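Local coordinates for protein HdaB,HdaA (Adhesin), HUS-associated diffuse adherence (Escherichia coli, PDB 5D55) that forms the minor tip subunit of the chaperone-usher Hda (AAF/IV) pilus of enteroaggregative E. coli, and is probably involved in adhesion and biofilm formation, at residues 22-27 with 112-117; 45-50 with 125-130. One frame throughout, in Å; residues are numbered along the deposited sequence. Where two conformers were deposited one is given.

Contact 1. Residues 22-27 with 112-117; sequences MGNLLH and NQQVHP
Leu25-Leu26 and Gln113-Gln114, both in the HdaB part of the fusion, pair antiparallel as a separate two-stranded sheet at one end of the subunit. Leu26 and Gln113 are its hydrogen-bonded pair: Leu26 N donates to Gln113 O, and Gln113 N returns the bond to Leu26 O, each at 2.8 Å. Leu25 and Gln114 form the neighbouring non-hydrogen-bonded pair, their CA atoms 4.7 Å apart. Past it, Val115 N reaches Asn24 O at 3.0 Å in the carbonyl plane, and the Asn24 side chain then does what a backbone N-H would do in a longer strand. With CG held between the backbone N and the carbonyl carbon (chi1 77°), ND2 turns to Val115 O at 2.9 Å. It approaches from above that carbonyl's plane, 46° out of it, although the oxygen lies close to the amide plane of Asn24. Val115 is thus gripped through both its N and its O by one residue. In the immunoglobulin-like fold of pilus subunits this small sheet is peripheral. Leu26, on the same face as Gln113, makes an apolar contact through CD1 with Val115 CG2 at 3.8 Å, the side chains crossing at about a right angle; Val115 also packs on Leu74 and on Val153 of the second subunit, in the HdaA sequence fused to that chain. On the other face Leu25 CD2 lies alongside Gln114 CG, 3.7 Å away. At the end, Asn112 OD1 rests 3.5 Å from His27 CA, its amide nearly perpendicular to the imidazole, and OD1 accepts the hydrogen bond of Asp28 N.

Contact 2. Residues 45-50 with 125-130; sequences GFRVWI and SGECYI
From Gly45-Tyr129 to Trp49-Ser125 the strands, both in the HdaB part, run antiparallel at 149°, with alternating hydrogen-bonded and non-hydrogen-bonded pairs and an axis approach of 4.6 Å. Arg47 N bonds to Glu127 O at 2.8 Å and Glu127 N to Arg47 O at 2.9 Å; at the Gly45 end the bond from Gly45 N to Tyr129 O is weak. The indole of Trp49 folds back over the neighbouring strand, its CG in the crowded position (chi1 59°), so that Ser125 CB sits 3.2 Å above the ring plane, toward the rim. Glu127 instead meets the indole at its edge, OE1 3.6 Å from Trp49 CH2, with the carboxylate turned 88° from the ring. Within the four-stranded sheet that these two strands form centrally, Arg47 runs extended beside Glu127; the salt bridge from NH1 to OE2 is long, 3.9 Å, and a water bridges the same two atoms. Tyr129 lays its ring against the Gly45 backbone, CE2 3.3 Å from Gly45 C. The opposite face carries Phe46, Val48 and Cys128, whose SG makes an oblique sulfur-aromatic contact with the Phe46 ring. Beyond the pair, Arg47 NH2 bonds to Gln92 O, Tyr129 OH to Asn96 O, and Cys128 forms a disulfide with Cys39. Ser125 and Gly126 also pair with a strand of the second subunit, and Ser125 OG is hydrogen-bonded to Thr146 OG1 of that subunit, in its fused HdaA sequence.

In the fold
Contact 2 lies in the interior, about 6 Å between its centre and that of the chain, with seven of its ten touching residues buried; contact 1 is peripheral, its centre about 23 Å from that of the chain, with four of nine exposed. They share no strand, but 113-114 is followed in the chain by 118-132. Contact 1 holds its short sheet by few backbone bonds, one side-chain amide standing in for a backbone N-H, whereas contact 2 continues for five pairs and adds aromatic rings, a charged pair and a disulfide cysteine. The two do not touch, their nearest atoms being about 11 Å apart, yet both meet the second subunit.

Contact 1. Residues 22-27 with 112-117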
loop_
_atom_site.group_PDB
_atom_site.type_symbol
_atom_site.label_atom_id
_atom_site.label_comp_id
_atom_site.label_asym_id
_atom_site.label_seq_id
_atom_site.Cartn_x
_atom_site.Cartn_y
_atom_site.Cartn_z
ATOM N N MET B 22 -34.337 6.910 -15.381
ATOM C CA MET B 22 -35.471 6.354 -16.108
ATOM C C MET B 22 -35.186 6.381 -17.608
ATOM O O MET B 22 -34.903 7.433 -18.192
ATOM C CB MET B 22 -36.762 7.111 -15.771
ATOM C CG MET B 22 -38.041 6.532 -16.412
ATOM S SD MET B 22 -38.364 4.833 -15.917
ATOM C CE MET B 22 -38.915 5.046 -14.214
ATOM N N GLY B 23 -35.255 5.211 -18.227
ATOM C CA GLY B 23 -35.039 5.100 -19.663
ATOM C C GLY B 23 -33.845 4.212 -19.928
ATOM O O GLY B 23 -32.988 4.029 -19.062
ATOM N N ASN B 24 -33.791 3.659 -21.129
ATOM C CA ASN B 24 -32.756 2.682 -21.458
ATOM C C ASN B 24 -32.048 2.938 -22.788
ATOM O O ASN B 24 -31.332 2.074 -23.274
ATOM C CB ASN B 24 -33.346 1.267 -21.429
ATOM C CG ASN B 24 -34.168 0.947 -22.660
ATOM O OD1 ASN B 24 -34.888 1.797 -23.179
ATOM N ND2 ASN B 24 -34.067 -0.293 -23.133
ATOM N N LEU B 25 -32.270 4.109 -23.378
ATOM C CA LEU B 25 -31.534 4.520 -24.574
ATOM C C LEU B 25 -30.412 5.412 -24.065
ATOM O O LEU B 25 -30.556 6.637 -23.967
ATOM C CB LEU B 25 -32.449 5.239 -25.572
ATOM C CG LEU B 25 -33.608 4.392 -26.132
ATOM C CD1 LEU B 25 -34.449 5.156 -27.166
ATOM C CD2 LEU B 25 -33.108 3.088 -26.743
ATOM N N LEU B 26 -29.306 4.770 -23.692
ATOM C CA LEU B 26 -28.273 5.444 -22.927
ATOM C C LEU B 26 -27.120 5.904 -23.811
ATOM O O LEU B 26 -26.434 5.091 -24.440
ATOM C CB LEU B 26 -27.794 4.566 -21.763
ATOM C CG LEU B 26 -28.885 3.962 -20.863
ATOM C CD1 LEU B 26 -28.271 3.207 -19.672
ATOM C CD2 LEU B 26 -29.840 5.043 -20.377
ATOM N N HIS B 27 -26.953 7.225 -23.863
ATOM C CA HIS B 27 -25.831 7.862 -24.541
ATOM C C HIS B 27 -24.537 7.544 -23.809
ATOM O O HIS B 27 -24.524 7.393 -22.587
ATOM C CB HIS B 27 -26.030 9.383 -24.585
ATOM C CG HIS B 27 -27.052 9.842 -25.580
ATOM N ND1 HIS B 27 -26.759 10.033 -26.914
ATOM C CD2 HIS B 27 -28.355 10.180 -25.430
ATOM C CE1 HIS B 27 -27.842 10.454 -27.545
ATOM N NE2 HIS B 27 -28.821 10.559 -26.666
ATOM N N ASN B 112 -22.769 4.456 -26.825
ATOM C CA ASN B 112 -24.236 4.472 -26.968
ATOM C C ASN B 112 -24.823 3.056 -26.869
ATOM O O ASN B 112 -24.376 2.150 -27.576
ATOM C CB ASN B 112 -24.639 5.092 -28.308
ATOM C CG ASN B 112 -24.478 6.608 -28.348
ATOM O OD1 ASN B 112 -23.962 7.239 -27.422
ATOM N ND2 ASN B 112 -24.916 7.201 -29.456
ATOM N N GLN B 113 -25.811 2.856 -25.996
ATOM C CA GLN B 113 -26.355 1.509 -25.767
ATOM C C GLN B 113 -27.841 1.517 -25.467
ATOM O O GLN B 113 -28.314 2.310 -24.640
ATOM C CB GLN B 113 -25.647 0.814 -24.593
ATOM C CG GLN B 113 -24.244 0.272 -24.878
ATOM C CD GLN B 113 -23.496 -0.023 -23.592
ATOM O OE1 GLN B 113 -23.741 -1.039 -22.931
ATOM N NE2 GLN B 113 -22.594 0.877 -23.218
ATOM N N GLN B 114 -28.565 0.626 -26.137
ATOM C CA GLN B 114 -29.922 0.290 -25.751
ATOM C C GLN B 114 -29.769 -0.870 -24.791
ATOM O O GLN B 114 -29.450 -1.990 -25.200
ATOM C CB GLN B 114 -30.772 -0.111 -26.967
ATOM C CG GLN B 114 -32.185 -0.520 -26.587
ATOM C CD GLN B 114 -32.981 -1.166 -27.710
ATOM O OE1 GLN B 114 -33.877 -1.963 -27.447
ATOM N NE2 GLN B 114 -32.674 -0.820 -28.954
ATOM N N VAL B 115 -29.954 -0.578 -23.509
ATOM C CA VAL B 115 -29.635 -1.503 -22.435
ATOM C C VAL B 115 -30.921 -2.140 -21.964
ATOM O O VAL B 115 -31.896 -1.442 -21.658
ATOM C CB VAL B 115 -28.967 -0.777 -21.240
ATOM C CG1 VAL B 115 -28.550 -1.775 -20.137
ATOM C CG2 VAL B 115 -27.773 0.036 -21.703
ATOM N N HIS B 116 -30.920 -3.465 -21.898
ATOM C CA HIS B 116 -32.094 -4.189 -21.451
ATOM C C HIS B 116 -32.348 -3.927 -19.972
ATOM O O HIS B 116 -31.405 -3.931 -19.179
ATOM C CB HIS B 116 -31.921 -5.684 -21.683
ATOM C CG HIS B 116 -33.184 -6.470 -21.505
ATOM N ND1 HIS B 116 -33.885 -7.004 -22.570
ATOM C CD2 HIS B 116 -33.877 -6.808 -20.389
ATOM C CE1 HIS B 116 -34.949 -7.640 -22.114
ATOM N NE2 HIS B 116 -34.969 -7.535 -20.797
ATOM N N PRO B 117 -33.624 -3.684 -19.604
ATOM C CA PRO B 117 -34.025 -3.556 -18.210
ATOM C C PRO B 117 -33.485 -4.692 -17.348
ATOM O O PRO B 117 -33.478 -5.854 -17.770
ATOM C CB PRO B 117 -35.550 -3.623 -18.281
ATOM C CG PRO B 117 -35.870 -2.974 -19.589
ATOM C CD PRO B 117 -34.727 -3.342 -20.522
#

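Contact 2. Residues 45-50 with 125-130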
loop_
_atom_site.group_PDB
_atom_site.type_symbol
_atom_site.label_atom_id
_atom_site.label_comp_id
_atom_site.label_asym_id
_atom_site.label_seq_id
_atom_site.Cartn_x
_atom_site.Cartn_y
_atom_site.Cartn_z
ATOM N N GLY B 45 -1.364 10.953 -6.227
ATOM C CA GLY B 45 -2.663 10.896 -6.875
ATOM C C GLY B 45 -3.418 9.628 -6.549
ATOM O O GLY B 45 -3.022 8.872 -5.661
ATOM N N PHE B 46 -4.500 9.401 -7.284
ATOM C CA PHE B 46 -5.402 8.289 -7.016
ATOM C C PHE B 46 -5.430 7.373 -8.227
ATOM O O PHE B 46 -5.178 7.821 -9.353
ATOM C CB PHE B 46 -6.832 8.790 -6.762
ATOM C CG PHE B 46 -6.990 9.663 -5.529
ATOM C CD1 PHE B 46 -7.417 9.117 -4.327
ATOM C CD2 PHE B 46 -6.744 11.032 -5.583
ATOM C CE1 PHE B 46 -7.604 9.926 -3.186
ATOM C CE2 PHE B 46 -6.919 11.844 -4.456
ATOM C CZ PHE B 46 -7.345 11.288 -3.253
ATOM N N ARG B 47 -5.754 6.103 -7.978
ATOM C CA ARG B 47 -5.993 5.101 -9.004
ATOM C C ARG B 47 -7.278 4.336 -8.662
ATOM O O ARG B 47 -7.446 3.878 -7.526
ATOM C CB ARG B 47 -4.809 4.134 -9.036
ATOM C CG ARG B 47 -4.807 3.145 -10.180
ATOM C CD ARG B 47 -3.626 2.194 -10.043
ATOM N NE ARG B 47 -3.558 1.233 -11.139
ATOM C CZ ARG B 47 -2.564 0.363 -11.319
ATOM N NH1 ARG B 47 -1.542 0.326 -10.473
ATOM N NH2 ARG B 47 -2.590 -0.469 -12.353
ATOM N N VAL B 48 -8.182 4.210 -9.634
ATOM C CA VAL B 48 -9.467 3.509 -9.445
ATOM C C VAL B 48 -9.687 2.567 -10.632
ATOM O O VAL B 48 -9.263 2.870 -11.750
ATOM C CB VAL B 48 -10.642 4.523 -9.369
ATOM C CG1 VAL B 48 -11.992 3.824 -9.354
ATOM C CG2 VAL B 48 -10.505 5.410 -8.129
ATOM N N TRP B 49 -10.339 1.430 -10.389
ATOM C CA TRP B 49 -10.676 0.495 -11.459
ATOM C C TRP B 49 -11.965 -0.266 -11.184
ATOM O O TRP B 49 -12.374 -0.417 -10.035
ATOM C CB TRP B 49 -9.535 -0.500 -11.727
ATOM C CG TRP B 49 -9.149 -1.346 -10.537
ATOM C CD1 TRP B 49 -9.594 -2.612 -10.246
ATOM C CD2 TRP B 49 -8.224 -0.994 -9.490
ATOM N NE1 TRP B 49 -9.012 -3.062 -9.087
ATOM C CE2 TRP B 49 -8.165 -2.095 -8.600
ATOM C CE3 TRP B 49 -7.444 0.142 -9.221
ATOM C CZ2 TRP B 49 -7.356 -2.097 -7.459
ATOM C CZ3 TRP B 49 -6.642 0.150 -8.084
ATOM C CH2 TRP B 49 -6.605 -0.966 -7.213
ATOM N N ILE B 50 -12.582 -0.739 -12.259
ATOM C CA ILE B 50 -13.769 -1.588 -12.188
ATOM C C ILE B 50 -13.377 -3.061 -12.071
ATOM O O ILE B 50 -12.502 -3.544 -12.797
ATOM C CB ILE B 50 -14.661 -1.392 -13.434
ATOM C CG1 ILE B 50 -15.100 0.070 -13.550
ATOM C CG2 ILE B 50 -15.875 -2.358 -13.383
ATOM C CD1 ILE B 50 -15.740 0.461 -14.914
ATOM N N SER B 125 -12.615 -0.736 -7.188
ATOM C CA SER B 125 -11.568 -0.737 -6.183
ATOM C C SER B 125 -10.693 0.480 -6.426
ATOM O O SER B 125 -10.707 1.059 -7.520
ATOM C CB SER B 125 -10.747 -2.026 -6.231
ATOM O OG SER B 125 -11.543 -3.126 -5.861
ATOM N N GLY B 126 -9.947 0.888 -5.409
ATOM C CA GLY B 126 -9.115 2.070 -5.559
ATOM C C GLY B 126 -8.067 2.199 -4.485
ATOM O O GLY B 126 -8.156 1.564 -3.418
ATOM N N GLU B 127 -7.067 3.025 -4.780
ATOM C CA GLU B 127 -5.923 3.247 -3.894
ATOM C C GLU B 127 -5.330 4.614 -4.223
ATOM O O GLU B 127 -5.623 5.184 -5.288
ATOM C CB GLU B 127 -4.864 2.142 -4.105
ATOM C CG GLU B 127 -4.200 2.160 -5.496
ATOM C CD GLU B 127 -3.383 0.903 -5.854
ATOM O OE1 GLU B 127 -3.608 -0.192 -5.290
ATOM O OE2 GLU B 127 -2.505 1.016 -6.732
ATOM N N CYS B 128 -4.566 5.176 -3.290
ATOM C CA CYS B 128 -3.687 6.283 -3.643
ATOM C C CYS B 128 -2.322 5.729 -3.935
ATOM O O CYS B 128 -1.999 4.613 -3.522
ATOM C CB CYS B 128 -3.589 7.314 -2.536
ATOM S SG CYS B 128 -4.976 8.384 -2.553
ATOM N N TYR B 129 -1.527 6.483 -4.677
ATOM C CA TYR B 129 -0.202 6.021 -5.046
ATOM C C TYR B 129 0.799 7.154 -4.863
ATOM O O TYR B 129 0.419 8.330 -4.791
ATOM C CB TYR B 129 -0.193 5.512 -6.500
ATOM C CG TYR B 129 -0.346 6.631 -7.508
ATOM C CD1 TYR B 129 0.768 7.350 -7.957
ATOM C CD2 TYR B 129 -1.601 6.996 -7.984
ATOM C CE1 TYR B 129 0.633 8.401 -8.860
ATOM C CE2 TYR B 129 -1.745 8.036 -8.892
ATOM C CZ TYR B 129 -0.619 8.730 -9.329
ATOM O OH TYR B 129 -0.764 9.767 -10.213
ATOM N N ILE B 130 2.078 6.800 -4.789
ATOM C CA ILE B 130 3.137 7.787 -4.617
ATOM C C ILE B 130 4.140 7.724 -5.764
ATOM O O ILE B 130 5.000 6.843 -5.803
ATOM C CB ILE B 130 3.883 7.588 -3.284
ATOM C CG1 ILE B 130 2.898 7.606 -2.113
ATOM C CG2 ILE B 130 4.950 8.658 -3.105
ATOM C CD1 ILE B 130 3.419 6.927 -0.866
HETATM O O HOH W 1 -0.318 2.177 -8.674
HETATM O O HOH W 2 -9.787 -5.402 -6.610
#